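Long-range contacts in racemase, putative (PDB 3TCS), which probably acts as a magnesium-dependent hydro-lyase or racemase of the enolase superfamily, and here holds D-alanine beside a magnesium ion: residues Leu302-Trp311 against Ile325-Ser335; Glu257-Trp265 against Tyr283-Val293. One frame throughout, in Å; residues are numbered along the deposited sequence.

Interaction 1: residues Leu302-Trp311 against Ile325-Ser335. With DAL (D-alanine), chain L.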
loop_
_atom_site.group_PDB
_atom_site.type_symbol
_atom_site.label_atom_id
_atom_site.label_comp_id
_atom_site.label_asym_id
_atom_site.label_seq_id
_atom_site.Cartn_x
_atom_site.Cartn_y
_atom_site.Cartn_z
ATOM N N LEU B 302 23.033 -1.435 -12.409
ATOM C CA LEU B 302 22.862 -2.309 -11.244
ATOM C C LEU B 302 22.303 -3.672 -11.613
ATOM O O LEU B 302 21.438 -3.785 -12.485
ATOM C CB LEU B 302 21.922 -1.688 -10.213
ATOM C CG LEU B 302 22.412 -0.525 -9.364
ATOM C CD1 LEU B 302 22.361 0.746 -10.175
ATOM C CD2 LEU B 302 21.535 -0.404 -8.135
ATOM N N PRO B 303 22.786 -4.729 -10.944
ATOM C CA PRO B 303 22.291 -6.072 -11.235
ATOM C C PRO B 303 20.995 -6.314 -10.469
ATOM O O PRO B 303 20.683 -5.593 -9.512
ATOM C CB PRO B 303 23.425 -6.965 -10.751
ATOM C CG PRO B 303 23.917 -6.226 -9.552
ATOM C CD PRO B 303 23.942 -4.783 -10.030
ATOM N N VAL B 304 20.255 -7.330 -10.900
ATOM C CA VAL B 304 18.989 -7.700 -10.289
ATOM C C VAL B 304 19.042 -9.126 -9.738
ATOM O O VAL B 304 19.278 -10.084 -10.474
ATOM C CB VAL B 304 17.839 -7.624 -11.323
ATOM C CG1 VAL B 304 16.505 -7.973 -10.655
ATOM C CG2 VAL B 304 17.788 -6.230 -11.947
ATOM N N THR B 305 18.829 -9.256 -8.435
ATOM C CA THR B 305 18.821 -10.556 -7.770
ATOM C C THR B 305 17.483 -10.578 -7.033
ATOM O O THR B 305 17.389 -10.229 -5.853
ATOM C CB THR B 305 20.001 -10.671 -6.792
ATOM O OG1 THR B 305 21.227 -10.539 -7.533
ATOM C CG2 THR B 305 19.993 -12.029 -6.076
ATOM N N PRO B 306 16.423 -10.995 -7.738
ATOM C CA PRO B 306 15.076 -11.048 -7.170
ATOM C C PRO B 306 14.889 -11.848 -5.892
ATOM O O PRO B 306 15.656 -12.759 -5.574
ATOM C CB PRO B 306 14.234 -11.618 -8.315
ATOM C CG PRO B 306 15.018 -11.248 -9.553
ATOM C CD PRO B 306 16.432 -11.520 -9.114
ATOM N N HIS B 307 13.838 -11.485 -5.172
ATOM C CA HIS B 307 13.458 -12.162 -3.947
ATOM C C HIS B 307 12.355 -13.165 -4.295
ATOM O O HIS B 307 11.408 -12.831 -4.994
ATOM C CB HIS B 307 12.933 -11.138 -2.932
ATOM C CG HIS B 307 12.139 -11.734 -1.810
ATOM N ND1 HIS B 307 10.815 -12.098 -1.943
ATOM C CD2 HIS B 307 12.477 -12.007 -0.527
ATOM C CE1 HIS B 307 10.373 -12.567 -0.789
ATOM N NE2 HIS B 307 11.361 -12.522 0.087
ATOM N N CYS B 308 12.516 -14.401 -3.836
ATOM C CA CYS B 308 11.522 -15.464 -4.007
ATOM C C CYS B 308 11.852 -16.388 -2.844
ATOM O O CYS B 308 12.878 -17.063 -2.843
ATOM C CB CYS B 308 11.624 -16.162 -5.384
ATOM S SG CYS B 308 13.251 -16.545 -6.091
ATOM N N ALA B 309 10.974 -16.394 -1.843
ATOM C CA ALA B 309 11.222 -17.140 -0.614
ATOM C C ALA B 309 10.462 -18.427 -0.312
ATOM O O ALA B 309 10.513 -18.916 0.816
ATOM C CB ALA B 309 11.076 -16.185 0.570
ATOM N N ASN B 310 9.754 -18.977 -1.284
ATOM C CA ASN B 310 9.043 -20.222 -1.030
ATOM C C ASN B 310 8.826 -20.984 -2.317
ATOM O O ASN B 310 9.126 -20.483 -3.404
ATOM C CB ASN B 310 7.704 -19.958 -0.325
ATOM C CG ASN B 310 6.810 -19.026 -1.105
ATOM O OD1 ASN B 310 6.380 -19.345 -2.213
ATOM N ND2 ASN B 310 6.527 -17.860 -0.528
ATOM N N TRP B 311 8.309 -22.198 -2.191
ATOM C CA TRP B 311 8.085 -23.031 -3.353
ATOM C C TRP B 311 6.717 -22.905 -3.999
ATOM O O TRP B 311 6.191 -23.873 -4.560
ATOM C CB TRP B 311 8.391 -24.494 -3.029
ATOM C CG TRP B 311 9.844 -24.732 -2.724
ATOM C CD1 TRP B 311 10.864 -23.823 -2.800
ATOM C CD2 TRP B 311 10.432 -25.954 -2.264
ATOM N NE1 TRP B 311 12.051 -24.405 -2.410
ATOM C CE2 TRP B 311 11.812 -25.712 -2.075
ATOM C CE3 TRP B 311 9.923 -27.232 -1.990
ATOM C CZ2 TRP B 311 12.691 -26.702 -1.623
ATOM C CZ3 TRP B 311 10.800 -28.217 -1.540
ATOM C CH2 TRP B 311 12.169 -27.944 -1.361
ATOM N N ILE B 325 16.663 -11.527 -18.436
ATOM C CA ILE B 325 17.171 -10.167 -18.267
ATOM C C ILE B 325 18.673 -10.038 -18.528
ATOM O O ILE B 325 19.441 -10.961 -18.263
ATOM C CB ILE B 325 16.811 -9.614 -16.869
ATOM C CG1 ILE B 325 17.467 -10.451 -15.776
ATOM C CG2 ILE B 325 15.290 -9.620 -16.695
ATOM C CD1 ILE B 325 17.327 -9.838 -14.386
ATOM N N PRO B 326 19.110 -8.880 -19.056
ATOM C CA PRO B 326 20.521 -8.623 -19.367
ATOM C C PRO B 326 21.416 -8.277 -18.179
ATOM O O PRO B 326 22.645 -8.309 -18.294
ATOM C CB PRO B 326 20.439 -7.466 -20.355
ATOM C CG PRO B 326 19.313 -6.661 -19.799
ATOM C CD PRO B 326 18.272 -7.740 -19.474
ATOM N N ASN B 327 20.807 -7.939 -17.050
ATOM C CA ASN B 327 21.565 -7.558 -15.860
ATOM C C ASN B 327 21.216 -8.437 -14.659
ATOM O O ASN B 327 20.963 -7.941 -13.561
ATOM C CB ASN B 327 21.291 -6.084 -15.534
ATOM C CG ASN B 327 19.803 -5.794 -15.340
ATOM O OD1 ASN B 327 18.948 -6.452 -15.942
ATOM N ND2 ASN B 327 19.489 -4.795 -14.512
ATOM N N ALA B 328 21.207 -9.746 -14.875
ATOM C CA ALA B 328 20.887 -10.678 -13.800
ATOM C C ALA B 328 22.000 -10.736 -12.762
ATOM O O ALA B 328 23.182 -10.592 -13.091
ATOM C CB ALA B 328 20.643 -12.071 -14.371
ATOM N N GLY B 329 21.602 -10.949 -11.510
ATOM C CA GLY B 329 22.546 -11.071 -10.419
ATOM C C GLY B 329 23.217 -12.432 -10.493
ATOM O O GLY B 329 23.082 -13.135 -11.498
ATOM N N LYS B 330 23.899 -12.827 -9.420
ATOM C CA LYS B 330 24.647 -14.078 -9.394
ATOM C C LYS B 330 23.870 -15.372 -9.199
ATOM O O LYS B 330 24.358 -16.441 -9.557
ATOM C CB LYS B 330 25.714 -14.014 -8.297
ATOM C CG LYS B 330 26.618 -12.790 -8.339
ATOM C CD LYS B 330 27.438 -12.712 -7.053
ATOM C CE LYS B 330 28.208 -11.408 -6.950
ATOM N NZ LYS B 330 29.008 -11.332 -5.690
ATOM N N TYR B 331 22.669 -15.290 -8.641
ATOM C CA TYR B 331 21.926 -16.508 -8.356
ATOM C C TYR B 331 20.466 -16.310 -7.989
ATOM O O TYR B 331 20.028 -15.208 -7.662
ATOM C CB TYR B 331 22.632 -17.265 -7.216
ATOM C CG TYR B 331 23.426 -16.357 -6.277
ATOM C CD1 TYR B 331 24.715 -16.708 -5.863
ATOM C CD2 TYR B 331 22.915 -15.129 -5.854
ATOM C CE1 TYR B 331 25.474 -15.854 -5.063
ATOM C CE2 TYR B 331 23.669 -14.262 -5.048
ATOM C CZ TYR B 331 24.949 -14.633 -4.663
ATOM O OH TYR B 331 25.718 -13.773 -3.906
ATOM N N LEU B 332 19.734 -17.418 -8.043
ATOM C CA LEU B 332 18.312 -17.482 -7.720
ATOM C C LEU B 332 18.144 -17.786 -6.231
ATOM O O LEU B 332 18.754 -18.725 -5.725
ATOM C CB LEU B 332 17.663 -18.626 -8.509
ATOM C CG LEU B 332 16.223 -19.003 -8.155
ATOM C CD1 LEU B 332 15.272 -18.137 -8.964
ATOM C CD2 LEU B 332 15.980 -20.485 -8.456
ATOM N N GLU B 333 17.326 -17.009 -5.526
ATOM C CA GLU B 333 17.098 -17.305 -4.117
ATOM C C GLU B 333 16.325 -18.622 -4.083
ATOM O O GLU B 333 15.326 -18.786 -4.789
ATOM C CB GLU B 333 16.278 -16.206 -3.442
ATOM C CG GLU B 333 15.843 -16.600 -2.034
ATOM C CD GLU B 333 15.359 -15.440 -1.196
ATOM O OE1 GLU B 333 14.773 -14.474 -1.734
ATOM O OE2 GLU B 333 15.563 -15.508 0.027
ATOM N N PHE B 334 16.790 -19.573 -3.285
ATOM C CA PHE B 334 16.112 -20.861 -3.229
ATOM C C PHE B 334 15.880 -21.302 -1.791
ATOM O O PHE B 334 16.808 -21.711 -1.104
ATOM C CB PHE B 334 16.944 -21.910 -3.963
ATOM C CG PHE B 334 16.194 -23.177 -4.262
ATOM C CD1 PHE B 334 15.327 -23.247 -5.348
ATOM C CD2 PHE B 334 16.339 -24.291 -3.442
ATOM C CE1 PHE B 334 14.613 -24.416 -5.616
ATOM C CE2 PHE B 334 15.627 -25.466 -3.700
ATOM C CZ PHE B 334 14.764 -25.525 -4.791
ATOM N N SER B 335 14.634 -21.214 -1.338
ATOM C CA SER B 335 14.304 -21.611 0.023
ATOM C C SER B 335 14.598 -23.086 0.252
ATOM O O SER B 335 14.237 -23.931 -0.569
ATOM C CB SER B 335 12.826 -21.362 0.310
ATOM O OG SER B 335 12.483 -21.903 1.574
HETATM N N DAL L . 15.156 -12.507 1.037
HETATM C CA DAL L . 14.635 -13.174 2.244
HETATM C CB DAL L . 13.900 -14.454 1.873
HETATM C C DAL L . 13.694 -12.261 2.955
HETATM O O DAL L . 14.071 -11.206 3.353
HETATM O O HOH W 1 23.918 -11.007 -6.904
HETATM O O HOH W 2 17.066 -14.460 -7.048
HETATM O O HOH W 3 12.679 -19.772 -2.903
#

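Interaction 2: residues Glu257-Trp265 against Tyr283-Val293. With MG (magnesium ion), chain J; DAL (D-alanine), chain L.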
loop_
_atom_site.group_PDB
_atom_site.type_symbol
_atom_site.label_atom_id
_atom_site.label_comp_id
_atom_site.label_asym_id
_atom_site.label_seq_id
_atom_site.Cartn_x
_atom_site.Cartn_y
_atom_site.Cartn_z
ATOM N N GLU B 257 12.818 -6.019 -1.679
ATOM C CA GLU B 257 11.753 -7.019 -1.737
ATOM C C GLU B 257 10.351 -6.560 -1.337
ATOM O O GLU B 257 9.369 -7.065 -1.883
ATOM C CB GLU B 257 12.136 -8.270 -0.942
ATOM C CG GLU B 257 12.153 -8.096 0.559
ATOM C CD GLU B 257 12.766 -9.294 1.247
ATOM O OE1 GLU B 257 13.924 -9.624 0.922
ATOM O OE2 GLU B 257 12.091 -9.906 2.101
ATOM N N GLN B 258 10.245 -5.616 -0.403
ATOM C CA GLN B 258 8.928 -5.122 0.016
ATOM C C GLN B 258 8.462 -3.900 -0.768
ATOM O O GLN B 258 7.380 -3.368 -0.512
ATOM C CB GLN B 258 8.916 -4.746 1.497
ATOM C CG GLN B 258 8.900 -5.906 2.468
ATOM C CD GLN B 258 10.290 -6.387 2.838
ATOM O OE1 GLN B 258 11.281 -5.676 2.662
ATOM N NE2 GLN B 258 10.366 -7.593 3.374
ATOM N N ASP B 259 9.270 -3.441 -1.714
ATOM C CA ASP B 259 8.886 -2.272 -2.493
ATOM C C ASP B 259 8.000 -2.627 -3.677
ATOM O O ASP B 259 8.411 -3.351 -4.582
ATOM C CB ASP B 259 10.140 -1.528 -2.938
ATOM C CG ASP B 259 10.840 -0.858 -1.776
ATOM O OD1 ASP B 259 10.375 0.223 -1.354
ATOM O OD2 ASP B 259 11.833 -1.422 -1.260
ATOM N N CYS B 260 6.770 -2.116 -3.657
ATOM C CA CYS B 260 5.804 -2.385 -4.721
ATOM C C CYS B 260 5.420 -1.117 -5.476
ATOM O O CYS B 260 4.602 -1.163 -6.395
ATOM C CB CYS B 260 4.539 -3.012 -4.129
ATOM S SG CYS B 260 3.632 -1.914 -3.006
ATOM N N ASP B 261 6.022 0.003 -5.084
ATOM C CA ASP B 261 5.755 1.313 -5.677
ATOM C C ASP B 261 6.858 1.709 -6.659
ATOM O O ASP B 261 8.013 1.885 -6.267
ATOM C CB ASP B 261 5.652 2.352 -4.554
ATOM C CG ASP B 261 5.321 3.738 -5.059
ATOM O OD1 ASP B 261 4.240 3.908 -5.663
ATOM O OD2 ASP B 261 6.138 4.658 -4.848
ATOM N N LEU B 262 6.495 1.863 -7.933
ATOM C CA LEU B 262 7.466 2.209 -8.966
ATOM C C LEU B 262 8.190 3.538 -8.754
ATOM O O LEU B 262 9.385 3.638 -9.023
ATOM C CB LEU B 262 6.809 2.158 -10.350
ATOM C CG LEU B 262 6.482 0.734 -10.824
ATOM C CD1 LEU B 262 5.849 0.790 -12.208
ATOM C CD2 LEU B 262 7.758 -0.115 -10.860
ATOM N N PRO B 263 7.486 4.581 -8.290
ATOM C CA PRO B 263 8.239 5.825 -8.093
ATOM C C PRO B 263 9.262 5.690 -6.958
ATOM O O PRO B 263 10.306 6.338 -6.975
ATOM C CB PRO B 263 7.150 6.864 -7.810
ATOM C CG PRO B 263 5.969 6.044 -7.355
ATOM C CD PRO B 263 6.036 4.825 -8.222
ATOM N N THR B 264 8.972 4.836 -5.979
ATOM C CA THR B 264 9.904 4.620 -4.879
ATOM C C THR B 264 11.100 3.838 -5.421
ATOM O O THR B 264 12.243 4.082 -5.031
ATOM C CB THR B 264 9.245 3.842 -3.724
ATOM O OG1 THR B 264 8.208 4.645 -3.150
ATOM C CG2 THR B 264 10.264 3.508 -2.649
ATOM N N TRP B 265 10.828 2.895 -6.320
ATOM C CA TRP B 265 11.890 2.119 -6.946
ATOM C C TRP B 265 12.807 3.074 -7.715
ATOM O O TRP B 265 14.035 2.966 -7.648
ATOM C CB TRP B 265 11.306 1.086 -7.915
ATOM C CG TRP B 265 11.128 -0.258 -7.300
ATOM C CD1 TRP B 265 9.951 -0.891 -7.027
ATOM C CD2 TRP B 265 12.171 -1.137 -6.865
ATOM N NE1 TRP B 265 10.195 -2.113 -6.445
ATOM C CE2 TRP B 265 11.551 -2.289 -6.334
ATOM C CE3 TRP B 265 13.571 -1.063 -6.870
ATOM C CZ2 TRP B 265 12.283 -3.361 -5.811
ATOM C CZ3 TRP B 265 14.299 -2.129 -6.349
ATOM C CH2 TRP B 265 13.650 -3.264 -5.827
ATOM N N TYR B 283 5.025 -9.380 -5.301
ATOM C CA TYR B 283 4.718 -8.237 -4.439
ATOM C C TYR B 283 4.700 -6.964 -5.290
ATOM O O TYR B 283 3.984 -6.008 -4.986
ATOM C CB TYR B 283 5.773 -8.040 -3.337
ATOM C CG TYR B 283 5.837 -9.100 -2.253
ATOM C CD1 TYR B 283 4.697 -9.796 -1.848
ATOM C CD2 TYR B 283 7.043 -9.373 -1.596
ATOM C CE1 TYR B 283 4.753 -10.736 -0.816
ATOM C CE2 TYR B 283 7.109 -10.310 -0.562
ATOM C CZ TYR B 283 5.957 -10.987 -0.177
ATOM O OH TYR B 283 6.008 -11.903 0.852
ATOM N N LEU B 284 5.502 -6.956 -6.353
ATOM C CA LEU B 284 5.619 -5.790 -7.227
ATOM C C LEU B 284 4.485 -5.614 -8.236
ATOM O O LEU B 284 4.337 -4.544 -8.820
ATOM C CB LEU B 284 6.971 -5.827 -7.955
ATOM C CG LEU B 284 7.390 -4.704 -8.914
ATOM C CD1 LEU B 284 7.221 -3.337 -8.261
ATOM C CD2 LEU B 284 8.853 -4.925 -9.304
ATOM N N GLY B 285 3.683 -6.651 -8.445
ATOM C CA GLY B 285 2.580 -6.519 -9.383
ATOM C C GLY B 285 2.692 -7.329 -10.661
ATOM O O GLY B 285 1.866 -7.183 -11.561
ATOM N N GLY B 286 3.702 -8.183 -10.757
ATOM C CA GLY B 286 3.822 -9.008 -11.942
ATOM C C GLY B 286 5.087 -8.827 -12.751
ATOM O O GLY B 286 5.952 -8.013 -12.413
ATOM N N ILE B 287 5.182 -9.602 -13.827
ATOM C CA ILE B 287 6.328 -9.570 -14.729
ATOM C C ILE B 287 6.513 -8.206 -15.398
ATOM O O ILE B 287 7.605 -7.639 -15.374
ATOM C CB ILE B 287 6.179 -10.647 -15.828
ATOM C CG1 ILE B 287 6.271 -12.044 -15.203
ATOM C CG2 ILE B 287 7.243 -10.459 -16.904
ATOM C CD1 ILE B 287 7.624 -12.366 -14.596
ATOM N N CYS B 288 5.452 -7.681 -16.001
ATOM C CA CYS B 288 5.547 -6.391 -16.678
ATOM C C CYS B 288 6.106 -5.303 -15.771
ATOM O O CYS B 288 7.027 -4.581 -16.147
ATOM C CB CYS B 288 4.179 -5.963 -17.207
ATOM S SG CYS B 288 3.592 -6.980 -18.563
ATOM N N ARG B 289 5.556 -5.188 -14.571
ATOM C CA ARG B 289 6.023 -4.168 -13.648
ATOM C C ARG B 289 7.435 -4.467 -13.152
ATOM O O ARG B 289 8.229 -3.551 -12.947
ATOM C CB ARG B 289 5.022 -4.021 -12.498
ATOM C CG ARG B 289 3.713 -3.337 -12.951
ATOM C CD ARG B 289 2.616 -3.455 -11.908
ATOM N NE ARG B 289 3.078 -3.012 -10.600
ATOM C CZ ARG B 289 3.084 -1.750 -10.182
ATOM N NH1 ARG B 289 2.638 -0.773 -10.966
ATOM N NH2 ARG B 289 3.557 -1.467 -8.976
ATOM N N THR B 290 7.766 -5.743 -12.978
ATOM C CA THR B 290 9.117 -6.088 -12.544
ATOM C C THR B 290 10.113 -5.699 -13.646
ATOM O O THR B 290 11.213 -5.223 -13.359
ATOM C CB THR B 290 9.247 -7.596 -12.236
ATOM O OG1 THR B 290 8.373 -7.933 -11.149
ATOM C CG2 THR B 290 10.680 -7.936 -11.847
ATOM N N LEU B 291 9.723 -5.893 -14.903
ATOM C CA LEU B 291 10.590 -5.538 -16.027
ATOM C C LEU B 291 10.881 -4.032 -16.053
ATOM O O LEU B 291 11.925 -3.601 -16.545
ATOM C CB LEU B 291 9.962 -5.978 -17.351
ATOM C CG LEU B 291 9.922 -7.496 -17.569
ATOM C CD1 LEU B 291 9.222 -7.816 -18.885
ATOM C CD2 LEU B 291 11.341 -8.046 -17.569
ATOM N N ARG B 292 9.957 -3.231 -15.529
ATOM C CA ARG B 292 10.178 -1.788 -15.485
ATOM C C ARG B 292 11.296 -1.501 -14.486
ATOM O O ARG B 292 12.140 -0.640 -14.723
ATOM C CB ARG B 292 8.908 -1.049 -15.067
ATOM C CG ARG B 292 7.770 -1.187 -16.056
ATOM C CD ARG B 292 6.602 -0.302 -15.672
ATOM N NE ARG B 292 5.349 -0.792 -16.240
ATOM C CZ ARG B 292 4.158 -0.256 -15.990
ATOM N NH1 ARG B 292 4.062 0.795 -15.186
ATOM N NH2 ARG B 292 3.062 -0.784 -16.525
ATOM N N VAL B 293 11.306 -2.233 -13.374
ATOM C CA VAL B 293 12.349 -2.055 -12.372
ATOM C C VAL B 293 13.669 -2.587 -12.930
ATOM O O VAL B 293 14.722 -1.989 -12.726
ATOM C CB VAL B 293 11.996 -2.780 -11.057
ATOM C CG1 VAL B 293 13.180 -2.735 -10.088
ATOM C CG2 VAL B 293 10.782 -2.113 -10.421
HETATM MG MG MG J . 15.376 -10.413 2.119
HETATM N N DAL L . 15.156 -12.507 1.037
HETATM C CA DAL L . 14.635 -13.174 2.244
HETATM C CB DAL L . 13.900 -14.454 1.873
HETATM C C DAL L . 13.694 -12.261 2.955
HETATM O O DAL L . 14.071 -11.206 3.353
HETATM O O HOH W 4 15.263 -8.778 3.431
#

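Interaction 1: residues Leu302-Trp311 against Ile325-Ser335
Glu-333 reaches the backbone of Cys-308 on an extended side chain: CG lies anti to the backbone N (chi1 171°), and the chain runs straight on past the Cys-308 carbonyl. The bond from Cys-308 N to Glu-333 OE1 is 3.1 Å long and meets the oxygen on its anti side, out of the carboxylate plane. OE2 turns instead to Lys-167, in a salt bridge, and to Ser-139, so both oxygens are gripped and the rotation of the carboxylate is fixed. His-307 runs alongside, its ring 82° from the carboxylate plane, with CD2 3.6 Å from Glu-333 OE1; its ND1 bonds to Asp-280, while its ring edge faces D-alanine. With an alanine in place of Glu-333, Lys-167 NZ would probably lose its carboxylate partner and Cys-308 N its acceptor, and a gap would be likely to open beside the histidine.

At the other end Asn-327 tucks CG between its backbone N and carbonyl carbon (chi1 57°), which lets ND2 donate to Leu-302 O at 3.0 Å. Its own carbonyl O accepts from Val-304 N (2.8 Å), and Val-304 O takes the N-H of Gly-329 (2.7 Å); together the two bonds make a single beta bridge between Val-304 and Ala-328. Gly-329 brings its CA to 3.2 Å from Thr-305 OG1, which leaves little room there. Beyond this, where the backbones separate, one water joins Pro-306 O to Tyr-331 O and Glu-333 N, and another joins Cys-308 O to Ser-335 N. Trp-311 closes the row, its NE1 over one face of Phe-334, 3.8 Å from CZ, and weakly bonded to Ser-335 O. The contact illustrates the closing part of the enolase-superfamily barrel, where the segment after helix 287-300 and strand 332-335 deliver a histidine, backed by an aspartate, and a glutamate to the ligand pocket, as in mandelate racemase.

Interaction 2: residues Glu257-Trp265 against Tyr283-Val293
Val-293 stands at about a right angle to the indole of Trp-265 and covers one of its faces with both methyls. CG2 sits over the five-membered ring, 3.7 Å from its centroid in a CH-pi contact, and CG1 lies over the six-membered ring, 3.6 Å from CE3; Asp-259 CB packs on the opposite face. Leu-284 approaches obliquely, with CD1 3.7 Å from Trp-265 NE1. That nitrogen donates to Asp-259 O (2.9 Å), which helps to set the turn of the indole.

Leu-262 divides its branches: CD2 meets Val-293, while CD1 lies over one face of the Arg-289 guanidinium and 3.5 Å from NH1 of Arg-292, which forms salt bridges with Asp-82 and Asp-86. Arg-289, bent at chi3 (52°), curls back to give NE to Leu-284 O in the carbonyl plane (2.7 Å), bringing NH2 2.8 Å from Cys-260 O.

Nearer the pocket, the Tyr-283 ring turns its edge to Glu-257 O. Glu-257 OE1 binds magnesium at 2.0 Å and OE2 pairs with Lys-94 of the second subunit. Successive helices pack on the outside of a TIM barrel, while the same segment begins, just beyond strand 252-255, with a metal-binding carboxylate, the plan of the enolase superfamily.

Overall arrangement
Followed from the N terminus, the chain leaves strand 252-255, meets the metal through Glu-257 and enters helix 262-270. It then passes through strand 276-277 to helix 287-300, where interaction 2 closes its loop. Only afterwards does interaction 1 begin: residues 302-311 lead to helix 314-322, and the segment Ile-325 to Ser-335 returns to close the second loop. The two loops therefore lie in series, neither nested nor crossing. Interaction 2 joins two outer helices of the barrel, whereas interaction 1 joins its last inner segments, beside strand 132-139. Their centres are 14 Å apart, yet they meet at the pocket, where His-307 touches Glu-257 and Tyr-283 and both contacts reach D-alanine.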